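Bak protein (PDB 5VMN) inhibits apoptosis of the infected host cell as a viral Bcl-2 protein that exclusively sequesters the pro-apoptotic protein Bim. Local coordinates at residues Glu99-Phe102 against Ala106-Asn109; Thr7-Ser12 against Gly115-Cys120; Leu80-Ser85 against Thr92-Gln97; Val61-Gly64 against Gly69-Leu72; Leu14-Arg19 against Glu86-Arg91. All coordinates share one frame; numbering follows the deposited sequence.

Interaction 1: Glu99-Phe102 against Ala106-Asn109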
# COMPACT_ATOMS: atom_id res chain seq x y z
N GLU A 99 3.25 3.66 -5.91
CA GLU A 99 2.86 3.32 -7.27
C GLU A 99 3.97 2.56 -7.98
O GLU A 99 3.70 1.57 -8.68
CB GLU A 99 2.49 4.59 -8.03
CG GLU A 99 1.24 5.27 -7.48
CD GLU A 99 1.08 6.70 -7.94
OE1 GLU A 99 2.09 7.36 -8.25
OE2 GLU A 99 -0.07 7.18 -7.99
N ARG A 100 5.22 3.00 -7.80
CA ARG A 100 6.34 2.34 -8.45
C ARG A 100 6.44 0.88 -8.01
O ARG A 100 6.71 -0.01 -8.83
CB ARG A 100 7.64 3.11 -8.14
CG ARG A 100 8.70 3.14 -9.23
CD ARG A 100 9.62 4.37 -9.09
NE ARG A 100 10.05 4.56 -7.70
CZ ARG A 100 9.99 5.70 -7.01
NH1 ARG A 100 9.53 6.83 -7.55
NH2 ARG A 100 10.40 5.71 -5.74
N PHE A 101 6.22 0.61 -6.72
CA PHE A 101 6.28 -0.76 -6.24
C PHE A 101 5.23 -1.62 -6.95
O PHE A 101 5.53 -2.73 -7.41
CB PHE A 101 6.06 -0.83 -4.73
CG PHE A 101 5.93 -2.24 -4.21
CD1 PHE A 101 7.04 -3.06 -4.12
CD2 PHE A 101 4.69 -2.77 -3.89
CE1 PHE A 101 6.95 -4.35 -3.69
CE2 PHE A 101 4.58 -4.07 -3.43
CZ PHE A 101 5.72 -4.87 -3.34
N PHE A 102 3.99 -1.13 -7.01
CA PHE A 102 2.91 -1.97 -7.52
C PHE A 102 2.95 -2.10 -9.03
O PHE A 102 2.36 -3.03 -9.59
CB PHE A 102 1.55 -1.43 -7.05
CG PHE A 102 1.26 -1.74 -5.61
CD1 PHE A 102 0.96 -3.03 -5.21
CD2 PHE A 102 1.32 -0.76 -4.65
CE1 PHE A 102 0.73 -3.34 -3.90
CE2 PHE A 102 1.05 -1.05 -3.33
CZ PHE A 102 0.79 -2.35 -2.94
N ALA A 106 6.31 -8.26 -11.50
CA ALA A 106 6.01 -9.42 -10.68
C ALA A 106 4.89 -9.12 -9.69
O ALA A 106 4.05 -9.98 -9.40
CB ALA A 106 7.26 -9.90 -9.95
N ILE A 107 4.86 -7.90 -9.16
CA ILE A 107 3.83 -7.51 -8.20
C ILE A 107 2.49 -7.40 -8.90
O ILE A 107 1.46 -7.92 -8.43
CB ILE A 107 4.20 -6.18 -7.52
CG1 ILE A 107 5.58 -6.25 -6.86
CG2 ILE A 107 3.15 -5.79 -6.46
CD1 ILE A 107 5.75 -7.37 -5.83
N SER A 108 2.47 -6.70 -10.03
CA SER A 108 1.26 -6.52 -10.82
C SER A 108 0.68 -7.87 -11.24
O SER A 108 -0.53 -8.10 -11.16
CB SER A 108 1.59 -5.67 -12.05
OG SER A 108 0.43 -5.38 -12.78
N ASN A 109 1.54 -8.77 -11.73
CA ASN A 109 1.11 -10.10 -12.14
C ASN A 109 0.56 -10.89 -10.96
O ASN A 109 -0.38 -11.68 -11.12
CB ASN A 109 2.27 -10.85 -12.78
CG ASN A 109 2.63 -10.33 -14.16
OD1 ASN A 109 1.89 -9.54 -14.75
ND2 ASN A 109 3.75 -10.80 -14.69
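Ile107 spreads its branched side chain across Phe101 and Phe102. One branch makes a CH-pi contact: CG1 of Ile107 lies over one face of the Phe101 ring, 4.1 Å from its centroid and 23° off the normal. The methyl beyond it follows the ring outward, with Ile107 CD1 3.5 Å from Phe101 CZ. The other branch touches both rings, Ile107 CG2 reaching Phe102 CD1 at 3.7 Å from an oblique direction while also meeting Phe101 CE2. With chi1 at -55°, CG1 sits beside the backbone N while CG2 points anti to it, which is how a beta-branched residue can meet two rings at once. The contact closes a sharp corner between two consecutive helices of the all-helical Bcl-2 fold, where helix 88-103 gives way to helix 105-113. Within helix 88-103 the rings brace each other, for Phe101 CD2 stands 3.8 Å above the Phe102 plane, over its centre. Phe101 also packs on Leu54 and Leu74, and Phe102 on Ile71. Backbone oxygens supply the remaining van der Waals contacts: Phe102 O touches Ser108 CB at 3.7 Å, where a small residue fits close to the main chain, and Phe101 O lies 3.6 Å from Ile107 CG1.

Interaction 2: Thr7-Ser12 against Gly115-Cys120. With NO3 (nitrate ion), chain F; NO3 (nitrate ion), chain G.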
# COMPACT_ATOMS: atom_id res chain seq x y z
N THR A 7 -4.36 3.75 -12.73
CA THR A 7 -4.18 3.08 -11.45
C THR A 7 -5.39 2.23 -11.11
O THR A 7 -6.53 2.62 -11.39
CB THR A 7 -3.92 4.09 -10.33
OG1 THR A 7 -4.70 5.27 -10.54
CG2 THR A 7 -2.43 4.44 -10.23
N ASN A 8 -5.14 1.07 -10.51
CA ASN A 8 -6.24 0.28 -9.98
C ASN A 8 -6.70 0.83 -8.64
O ASN A 8 -7.90 0.94 -8.39
CB ASN A 8 -5.83 -1.19 -9.83
CG ASN A 8 -5.84 -1.92 -11.16
OD1 ASN A 8 -6.51 -1.52 -12.12
ND2 ASN A 8 -5.09 -3.02 -11.22
N ILE A 9 -5.76 1.18 -7.77
CA ILE A 9 -6.08 1.84 -6.51
C ILE A 9 -5.55 3.26 -6.58
O ILE A 9 -4.41 3.50 -6.99
CB ILE A 9 -5.48 1.10 -5.30
CG1 ILE A 9 -6.02 -0.31 -5.20
CG2 ILE A 9 -5.78 1.85 -4.00
CD1 ILE A 9 -7.53 -0.39 -5.00
N ASN A 10 -6.37 4.19 -6.12
CA ASN A 10 -5.96 5.58 -6.01
C ASN A 10 -5.22 5.73 -4.70
O ASN A 10 -5.84 5.96 -3.66
CB ASN A 10 -7.19 6.48 -6.02
CG ASN A 10 -6.84 7.95 -6.08
OD1 ASN A 10 -5.73 8.35 -5.78
ND2 ASN A 10 -7.82 8.78 -6.46
N PHE A 11 -3.88 5.62 -4.74
CA PHE A 11 -3.10 5.59 -3.50
C PHE A 11 -3.09 6.95 -2.81
O PHE A 11 -3.05 7.01 -1.58
CB PHE A 11 -1.66 5.11 -3.76
CG PHE A 11 -1.59 3.66 -4.23
CD1 PHE A 11 -1.87 2.61 -3.37
CD2 PHE A 11 -1.28 3.36 -5.54
CE1 PHE A 11 -1.84 1.29 -3.81
CE2 PHE A 11 -1.24 2.05 -5.98
CZ PHE A 11 -1.52 1.01 -5.11
N SER A 12 -3.15 8.04 -3.56
CA SER A 12 -3.27 9.34 -2.92
C SER A 12 -4.57 9.46 -2.13
O SER A 12 -4.57 9.93 -0.99
CB SER A 12 -3.18 10.44 -3.98
OG SER A 12 -3.26 11.71 -3.37
N GLY A 115 -6.67 -12.69 -7.63
CA GLY A 115 -8.03 -12.24 -7.48
C GLY A 115 -8.24 -10.74 -7.51
O GLY A 115 -9.38 -10.29 -7.39
N GLY A 116 -7.18 -9.96 -7.70
CA GLY A 116 -7.31 -8.52 -7.77
C GLY A 116 -7.57 -7.89 -6.41
O GLY A 116 -7.77 -8.56 -5.40
N TRP A 117 -7.58 -6.56 -6.41
CA TRP A 117 -7.87 -5.85 -5.17
C TRP A 117 -9.27 -6.16 -4.65
O TRP A 117 -9.51 -6.07 -3.44
CB TRP A 117 -7.73 -4.35 -5.38
CG TRP A 117 -6.31 -3.91 -5.57
CD1 TRP A 117 -5.67 -3.66 -6.75
CD2 TRP A 117 -5.35 -3.69 -4.54
NE1 TRP A 117 -4.37 -3.29 -6.51
CE2 TRP A 117 -4.16 -3.29 -5.16
CE3 TRP A 117 -5.40 -3.76 -3.15
CZ2 TRP A 117 -3.01 -2.97 -4.43
CZ3 TRP A 117 -4.23 -3.46 -2.43
CH2 TRP A 117 -3.07 -3.07 -3.08
N VAL A 118 -10.22 -6.50 -5.53
CA VAL A 118 -11.56 -6.84 -5.05
C VAL A 118 -11.47 -8.05 -4.14
O VAL A 118 -12.23 -8.17 -3.17
CB VAL A 118 -12.56 -7.07 -6.19
CG1 VAL A 118 -13.90 -7.67 -5.68
CG2 VAL A 118 -12.83 -5.78 -6.91
N THR A 119 -10.57 -8.98 -4.44
CA THR A 119 -10.45 -10.15 -3.59
C THR A 119 -9.81 -9.77 -2.26
O THR A 119 -10.22 -10.26 -1.21
CB THR A 119 -9.67 -11.26 -4.31
OG1 THR A 119 -10.48 -11.78 -5.35
CG2 THR A 119 -9.30 -12.40 -3.37
N CYS A 120 -8.82 -8.87 -2.30
CA CYS A 120 -8.27 -8.30 -1.07
C CYS A 120 -9.35 -7.65 -0.24
O CYS A 120 -9.45 -7.87 0.98
CB CYS A 120 -7.19 -7.29 -1.41
SG CYS A 120 -6.33 -6.68 0.11
N NO3 F . -2.61 7.45 -7.14
O1 NO3 F . -3.27 8.11 -7.99
O2 NO3 F . -2.18 8.02 -6.10
O3 NO3 F . -2.36 6.22 -7.34
N NO3 G . -2.31 -0.98 -8.27
O1 NO3 G . -1.55 -0.16 -8.88
O2 NO3 G . -3.41 -0.56 -7.80
O3 NO3 G . -1.99 -2.20 -8.14
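The meeting of Ile9 with Trp117 ties the lead-in to the first helix of the Bcl-2 bundle to the start of helix 116-122. Ile9 CG1 sits almost directly over the five-membered ring of Trp117, 3.4 Å from its centroid and only 6° off the normal, a close CH-pi contact. With chi1 at -61°, this CG1 lies anti to the carbonyl carbon, which carries it over the indole. Ile9 CD1 continues across the same indole, 3.8 Å from Trp117 CG. A flat, wide ring suits this place because it offers a whole face to one aliphatic branch. Phe11 adds a lighter touch: its CZ stands 4.3 Å from Trp117 CZ2, which lies near the plane of the phenyl ring. Gly115, Gly116 and Trp117 match the Gly-Gly-Trp of the family's BH2 motif, and both glycines have positive phi. Thr119 OG1 turns back to Gly115 O at 2.8 Å, above the carbonyl plane. A nitrate ion, probably from the crystallisation liquor, bridges the segments: Ile9 N donates to its O2 at 2.9 Å, while Trp117 NE1 donates to its O3 at 3.1 Å, in the indole plane. A second nitrate takes bonds from Phe11 N and from Ser12 N, the latter 2.7 Å from its O2, at the start of helix 11-16, where the helix dipole would favour an anion. Asn10 is the N-cap there, its OD1 accepting from Ala13 N.

Interaction 3: Leu80-Ser85 against Thr92-Gln97. With NO3 (nitrate ion), chain I; EDO (1,2-ethanediol), chain L.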
# COMPACT_ATOMS: atom_id res chain seq x y z
N LEU A 80 1.46 5.32 7.83
CA LEU A 80 2.10 5.93 8.99
C LEU A 80 3.13 6.97 8.56
O LEU A 80 3.19 8.07 9.13
CB LEU A 80 2.72 4.83 9.86
CG LEU A 80 1.67 3.95 10.56
CD1 LEU A 80 2.34 2.73 11.15
CD2 LEU A 80 0.99 4.72 11.69
N TYR A 81 3.91 6.66 7.52
CA TYR A 81 4.82 7.68 6.99
C TYR A 81 4.06 8.89 6.47
O TYR A 81 4.47 10.03 6.69
CB TYR A 81 5.67 7.10 5.85
CG TYR A 81 6.93 6.39 6.27
CD1 TYR A 81 7.96 7.07 6.89
CD2 TYR A 81 7.13 5.06 5.95
CE1 TYR A 81 9.13 6.42 7.22
CE2 TYR A 81 8.30 4.39 6.30
CZ TYR A 81 9.29 5.09 6.92
OH TYR A 81 10.46 4.46 7.23
N PHE A 82 2.97 8.65 5.72
CA PHE A 82 2.22 9.74 5.11
C PHE A 82 1.61 10.63 6.18
O PHE A 82 1.71 11.87 6.10
CB PHE A 82 1.15 9.12 4.20
CG PHE A 82 0.45 10.09 3.30
CD1 PHE A 82 -0.64 10.81 3.76
CD2 PHE A 82 0.83 10.22 1.98
CE1 PHE A 82 -1.33 11.66 2.92
CE2 PHE A 82 0.13 11.07 1.13
CZ PHE A 82 -0.94 11.80 1.61
N THR A 83 1.02 10.03 7.21
CA THR A 83 0.44 10.82 8.29
C THR A 83 1.49 11.67 8.97
O THR A 83 1.23 12.83 9.34
CB THR A 83 -0.23 9.89 9.30
OG1 THR A 83 -1.32 9.23 8.66
CG2 THR A 83 -0.80 10.67 10.47
N LYS A 84 2.69 11.13 9.16
CA LYS A 84 3.75 11.84 9.85
C LYS A 84 4.43 12.89 8.98
O LYS A 84 5.19 13.71 9.52
CB LYS A 84 4.77 10.81 10.37
CG LYS A 84 5.78 11.34 11.34
CD LYS A 84 6.74 10.23 11.78
CE LYS A 84 7.63 10.67 12.94
NZ LYS A 84 8.60 9.60 13.34
N SER A 85 4.16 12.91 7.69
CA SER A 85 4.80 13.86 6.77
C SER A 85 4.40 15.29 7.06
O SER A 85 3.28 15.59 7.48
CB SER A 85 4.43 13.53 5.32
OG SER A 85 5.02 12.31 4.94
N THR A 92 3.83 13.40 -1.73
CA THR A 92 3.83 13.00 -3.14
C THR A 92 4.84 11.89 -3.39
O THR A 92 4.54 10.92 -4.10
CB THR A 92 4.15 14.21 -4.01
OG1 THR A 92 3.11 15.17 -3.85
CG2 THR A 92 4.27 13.79 -5.47
N GLN A 93 6.04 12.02 -2.83
CA GLN A 93 7.05 10.99 -3.03
C GLN A 93 6.61 9.66 -2.45
O GLN A 93 6.87 8.61 -3.04
CB GLN A 93 8.39 11.46 -2.43
CG GLN A 93 8.98 12.63 -3.20
CD GLN A 93 9.99 13.45 -2.38
OE1 GLN A 93 10.53 12.98 -1.38
NE2 GLN A 93 10.24 14.68 -2.82
N ILE A 94 5.95 9.66 -1.28
CA ILE A 94 5.45 8.41 -0.72
C ILE A 94 4.48 7.75 -1.68
O ILE A 94 4.57 6.54 -1.95
CB ILE A 94 4.80 8.67 0.65
CG1 ILE A 94 5.85 8.98 1.70
CG2 ILE A 94 4.01 7.46 1.12
CD1 ILE A 94 5.31 9.69 2.91
N THR A 95 3.54 8.52 -2.20
CA THR A 95 2.56 7.96 -3.13
C THR A 95 3.23 7.46 -4.40
O THR A 95 2.90 6.38 -4.91
CB THR A 95 1.48 8.99 -3.47
OG1 THR A 95 2.08 10.08 -4.18
CG2 THR A 95 0.85 9.51 -2.22
N GLU A 96 4.19 8.22 -4.93
CA GLU A 96 4.90 7.79 -6.12
C GLU A 96 5.72 6.54 -5.85
O GLU A 96 5.82 5.67 -6.72
CB GLU A 96 5.81 8.91 -6.65
CG GLU A 96 5.08 10.17 -7.03
CD GLU A 96 6.02 11.30 -7.43
OE1 GLU A 96 5.63 12.05 -8.34
OE2 GLU A 96 7.12 11.45 -6.84
N GLN A 97 6.34 6.46 -4.66
CA GLN A 97 7.09 5.26 -4.29
C GLN A 97 6.17 4.04 -4.26
O GLN A 97 6.52 2.96 -4.76
CB GLN A 97 7.77 5.47 -2.93
CG GLN A 97 8.94 6.49 -2.90
CD GLN A 97 9.46 6.87 -1.47
OE1 GLN A 97 9.08 6.27 -0.48
NE2 GLN A 97 10.28 7.90 -1.40
N NO3 I . 8.34 7.25 15.98
O1 NO3 I . 9.35 7.12 15.23
O2 NO3 I . 8.51 7.38 17.24
O3 NO3 I . 7.17 7.23 15.47
C1 EDO L . 11.99 6.32 13.84
O1 EDO L . 11.65 6.19 15.25
C2 EDO L . 10.89 5.85 12.88
O2 EDO L . 9.64 6.50 13.11
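The Phe82 ring receives Ile94 CG2 at its edge, near the ring plane, 4.3 Å from Phe82 CD2, while Thr95 CG2 approaches obliquely and comes to 3.8 Å from Phe82 CE2. Leu15 and Arg16 of helix 11-16 pack on this phenyl ring. Tyr81 uses its base instead, with CB 3.9 Å from Ile94 CD1; its ring leads away to an edge-to-face meeting with Phe44, and its hydroxyl is bonded to Pro48 O. These residues line the inner side of an antiparallel helical hairpin in the Bcl-2 bundle: the axes of segments 80-84 (helix 68-84) and 92-97 (helix 88-103) run at 164° to one another and approach to 10.0 Å. Isoleucine suits the middle of the interface because its longer branch, extended at chi2 (160°), thrusts CD1 against the opposite helix, 3.8 Å from Phe82 CA and 3.3 Å from Ser85 OG. Two hydroxyls each bond a carbonyl of their own segment. Ser85 OG donates to Tyr81 O at 2.9 Å, from above the carbonyl plane, and probably also bonds Glu90 OE2. Thr95 takes chi1 65°, which brings OG1 to Thr92 O at 2.6 Å and leaves CG2 for Phe82; that same oxygen accepts from Glu96 N.

Interaction 4: Val61-Gly64 against Gly69-Leu72; sequences VSDG and GRIL. With EDO (1,2-ethanediol), chain K.
Asp63 holds CG in the crowded position between its backbone N and carbonyl carbon (chi1 71°), while Arg70 is stretched out from CG to NE; the two side chains come from opposite directions, and the carboxylate meets the edge of the guanidinium. Arg70 belongs to the Asn-Trp-Gly-Arg signature of the BH1 motif at the start of helix 68-84; in cellular Bcl-2 relatives the arginine commonly pairs with an aspartate of a bound BH3 helix. Here it pairs with the loop after helix 53-60. The grip is end-on and two-pronged: NH1 of Arg70 donates to Asp63 OD1 at 2.8 Å and NH2 to Asp63 OD2 at 2.8 Å, both nearly straight. Each oxygen is met on its syn side and lies in the guanidinium plane, although carboxylate and guanidinium are turned 33° apart, so each nitrogen stands somewhat out of the carboxylate plane. A short acid fits the turn and a long base spans the gap. The aspartate is presented by a type I beta turn, closed by Gly64 N donating to Val61 O at 2.9 Å; Gly64, last in the turn, has a positive phi at which a side chain would jam against the preceding carbonyl. Asp63 OD1 also accepts from Asn65 N. At the guanidinium edge Val61 CA lies 4.3 Å from Arg70 NH1, the nitrogen that also makes a weak bond to Ile60 O.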
# COMPACT_ATOMS: atom_id res chain seq x y z
N VAL A 61 8.89 -8.87 -0.01
CA VAL A 61 8.87 -10.04 -0.91
C VAL A 61 10.26 -10.66 -1.07
O VAL A 61 10.50 -11.41 -2.04
CB VAL A 61 8.25 -9.70 -2.27
CG1 VAL A 61 6.81 -9.27 -2.12
CG2 VAL A 61 9.07 -8.66 -3.01
N SER A 62 11.19 -10.41 -0.15
CA SER A 62 12.55 -10.88 -0.34
C SER A 62 12.63 -12.40 -0.31
O SER A 62 13.55 -12.98 -0.90
CB SER A 62 13.46 -10.28 0.73
OG SER A 62 13.21 -10.84 2.02
N ASP A 63 11.70 -13.06 0.38
CA ASP A 63 11.71 -14.51 0.41
C ASP A 63 11.07 -15.12 -0.82
O ASP A 63 11.02 -16.34 -0.94
CB ASP A 63 11.01 -15.02 1.69
CG ASP A 63 9.51 -14.80 1.66
OD1 ASP A 63 9.02 -14.07 0.78
OD2 ASP A 63 8.82 -15.36 2.55
N GLY A 64 10.59 -14.28 -1.74
CA GLY A 64 10.00 -14.76 -2.97
C GLY A 64 8.53 -15.09 -2.88
O GLY A 64 7.98 -15.65 -3.82
N GLY A 69 -1.91 -10.11 3.14
CA GLY A 69 -1.52 -9.55 4.42
C GLY A 69 -0.24 -8.73 4.33
O GLY A 69 -0.13 -7.64 4.89
N ARG A 70 0.74 -9.24 3.60
CA ARG A 70 1.97 -8.48 3.40
C ARG A 70 1.70 -7.18 2.65
O ARG A 70 2.29 -6.14 2.96
CB ARG A 70 2.99 -9.32 2.64
CG ARG A 70 3.50 -10.48 3.42
CD ARG A 70 4.64 -11.12 2.70
NE ARG A 70 5.06 -12.37 3.31
CZ ARG A 70 6.13 -13.06 2.91
NH1 ARG A 70 6.88 -12.60 1.93
NH2 ARG A 70 6.42 -14.21 3.48
N ILE A 71 0.79 -7.21 1.67
CA ILE A 71 0.45 -5.98 0.96
C ILE A 71 -0.18 -4.98 1.92
O ILE A 71 0.13 -3.78 1.89
CB ILE A 71 -0.47 -6.31 -0.24
CG1 ILE A 71 0.39 -6.94 -1.33
CG2 ILE A 71 -1.19 -5.07 -0.72
CD1 ILE A 71 -0.38 -7.47 -2.53
N LEU A 72 -1.07 -5.46 2.81
CA LEU A 72 -1.73 -4.54 3.72
C LEU A 72 -0.75 -4.00 4.76
O LEU A 72 -0.89 -2.86 5.20
CB LEU A 72 -2.92 -5.23 4.38
CG LEU A 72 -4.09 -5.51 3.43
CD1 LEU A 72 -5.09 -6.47 4.09
CD2 LEU A 72 -4.79 -4.23 3.05
C1 EDO K . -3.63 -14.08 2.31
O1 EDO K . -2.89 -13.04 3.01
C2 EDO K . -3.93 -13.79 0.83
O2 EDO K . -2.83 -13.95 -0.12

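Interaction 5: Leu14-Arg19 against Glu86-Arg91. With NO3 (nitrate ion), chain H.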
# COMPACT_ATOMS: atom_id res chain seq x y z
N LEU A 14 -6.28 6.95 -0.95
CA LEU A 14 -6.17 6.00 0.14
C LEU A 14 -5.46 6.62 1.33
O LEU A 14 -5.92 6.49 2.47
CB LEU A 14 -5.41 4.76 -0.33
CG LEU A 14 -5.17 3.64 0.71
CD1 LEU A 14 -6.40 2.88 1.00
CD2 LEU A 14 -4.12 2.68 0.20
N LEU A 15 -4.31 7.22 1.10
CA LEU A 15 -3.51 7.72 2.22
C LEU A 15 -4.05 9.02 2.80
O LEU A 15 -3.74 9.35 3.96
CB LEU A 15 -2.06 7.89 1.77
CG LEU A 15 -1.44 6.57 1.28
CD1 LEU A 15 -0.01 6.76 0.87
CD2 LEU A 15 -1.51 5.46 2.32
N ARG A 16 -4.85 9.75 2.05
CA ARG A 16 -5.47 10.96 2.59
C ARG A 16 -6.74 10.63 3.36
O ARG A 16 -7.15 11.41 4.22
CB ARG A 16 -5.74 11.96 1.47
CG ARG A 16 -4.46 12.63 0.96
CD ARG A 16 -4.65 13.56 -0.26
NE ARG A 16 -3.45 14.37 -0.46
CZ ARG A 16 -2.33 13.95 -1.05
NH1 ARG A 16 -1.29 14.77 -1.17
NH2 ARG A 16 -2.23 12.71 -1.51
N GLY A 17 -7.34 9.47 3.08
CA GLY A 17 -8.42 8.96 3.91
C GLY A 17 -9.66 9.82 3.89
O GLY A 17 -10.45 9.80 4.85
N GLU A 18 -9.86 10.60 2.84
CA GLU A 18 -11.04 11.45 2.78
C GLU A 18 -11.98 10.91 1.72
O GLU A 18 -12.59 9.85 1.93
CB GLU A 18 -10.63 12.90 2.55
CG GLU A 18 -9.94 13.48 3.78
CD GLU A 18 -9.27 14.82 3.54
OE1 GLU A 18 -9.51 15.44 2.49
OE2 GLU A 18 -8.49 15.25 4.42
N ARG A 19 -12.12 11.59 0.59
CA ARG A 19 -12.92 11.04 -0.49
C ARG A 19 -12.20 9.83 -1.09
O ARG A 19 -11.00 9.89 -1.37
CB ARG A 19 -13.17 12.10 -1.56
CG ARG A 19 -13.80 13.39 -1.02
CD ARG A 19 -15.16 13.16 -0.37
NE ARG A 19 -15.84 14.42 -0.02
CZ ARG A 19 -16.76 15.03 -0.76
NH1 ARG A 19 -17.14 14.52 -1.93
NH2 ARG A 19 -17.31 16.17 -0.34
N GLU A 86 5.34 16.21 6.83
CA GLU A 86 5.10 17.62 7.07
C GLU A 86 5.32 18.48 5.83
O GLU A 86 5.48 19.70 5.94
CB GLU A 86 5.96 18.10 8.24
CG GLU A 86 5.64 17.35 9.53
CD GLU A 86 6.13 18.04 10.80
OE1 GLU A 86 6.67 19.16 10.72
OE2 GLU A 86 5.97 17.44 11.88
N SER A 87 5.31 17.89 4.63
CA SER A 87 5.38 18.67 3.40
C SER A 87 4.66 17.93 2.29
O SER A 87 4.58 16.70 2.30
CB SER A 87 6.83 18.93 2.96
OG SER A 87 7.46 17.70 2.64
N GLU A 88 4.15 18.69 1.32
CA GLU A 88 3.49 18.03 0.20
C GLU A 88 4.50 17.27 -0.64
O GLU A 88 4.17 16.25 -1.25
CB GLU A 88 2.71 19.05 -0.63
CG GLU A 88 1.47 18.47 -1.34
CD GLU A 88 0.47 17.77 -0.38
OE1 GLU A 88 -0.14 18.45 0.47
OE2 GLU A 88 0.31 16.54 -0.49
N SER A 89 5.74 17.75 -0.68
CA SER A 89 6.78 17.03 -1.41
C SER A 89 6.98 15.63 -0.86
O SER A 89 7.06 14.66 -1.63
CB SER A 89 8.09 17.83 -1.36
OG SER A 89 9.11 17.14 -2.04
N GLU A 90 7.03 15.48 0.46
CA GLU A 90 7.19 14.14 1.01
C GLU A 90 5.97 13.26 0.72
O GLU A 90 6.12 12.09 0.36
CB GLU A 90 7.45 14.17 2.51
CG GLU A 90 7.78 12.77 3.08
CD GLU A 90 7.90 12.74 4.59
OE1 GLU A 90 7.88 13.83 5.21
OE2 GLU A 90 8.01 11.62 5.14
N ARG A 91 4.77 13.81 0.88
CA ARG A 91 3.56 13.00 0.65
C ARG A 91 3.50 12.52 -0.80
O ARG A 91 3.19 11.36 -1.07
CB ARG A 91 2.32 13.82 1.00
CG ARG A 91 2.10 13.97 2.49
CD ARG A 91 0.83 14.74 2.80
NE ARG A 91 0.98 16.18 2.64
CZ ARG A 91 1.35 17.02 3.60
NH1 ARG A 91 1.65 16.59 4.82
NH2 ARG A 91 1.44 18.31 3.33
N NO3 H . 2.36 20.18 6.02
O1 NO3 H . 2.63 20.47 4.81
O2 NO3 H . 2.39 21.07 6.91
O3 NO3 H . 2.07 18.99 6.34
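Glu88 OE2 is shared by two arginines: Arg16 NH1 reaches it across the contact in a salt bridge whose 2.5 Å is unusually short, making the exact distance doubtful, and Arg91 NE, on the same helix as Glu88, makes a weak bond at 3.2 Å. The carboxylate lies at the edge of the Arg16 guanidinium, near its plane, the two flat groups turned 28° from each other. Arg16 supplies reach, its chain being extended from CG to NE, whereas the bend of Glu88 at chi2 (55°) lays its carboxylate between Arg16 and Arg91. Arg91 NH2 donates to Glu88 OE1 at 3.3 Å, coming in well above the carboxylate plane. This salt-bridge network lies at the surface of the Bcl-2 bundle and joins the end of helix 11-16 to the beginning of helix 88-103. Gly17 ends the former with a positive phi that favours glycine, and Ser87 is the N-cap of the latter, its OG accepting from Glu90 N at 3.1 Å. The glutamate between the arginines would offset their like charges, with Arg16 NH1 4.7 Å from Arg91 NE. Ser87 O sits over the centre of one face of the Arg91 guanidinium, 3.5 Å above its plane. At the edge of this group a nitrate ion, probably from the crystallisation liquor, accepts from Arg91 NH1 through O3 at 2.9 Å and from Arg91 NH2 through O1.

Overall arrangement
Interaction 2 closes the longest loop of the chain, and the other four lie inside it. Interaction 5 opens next and encloses interaction 4; interactions 4, 3 and 1 follow in series, and interaction 5 crosses interaction 3, their centres about 6 Å apart. Helix 88-103 carries interactions 1, 3 and 5, helix 68-84 serves 3 and 4, and helix 11-16 serves 2 and 5. Interactions 1 and 2, with centres about 11 Å apart, merge where Phe102 packs on Phe11 and Trp117; Ile71, next to Arg70 in segment 69-72, packs on Phe102 and Trp117. Interactions 4 and 5 stand about 24 Å apart. Interactions 1 to 3 are buried packing, whereas 4 and 5 are surface salt bridges.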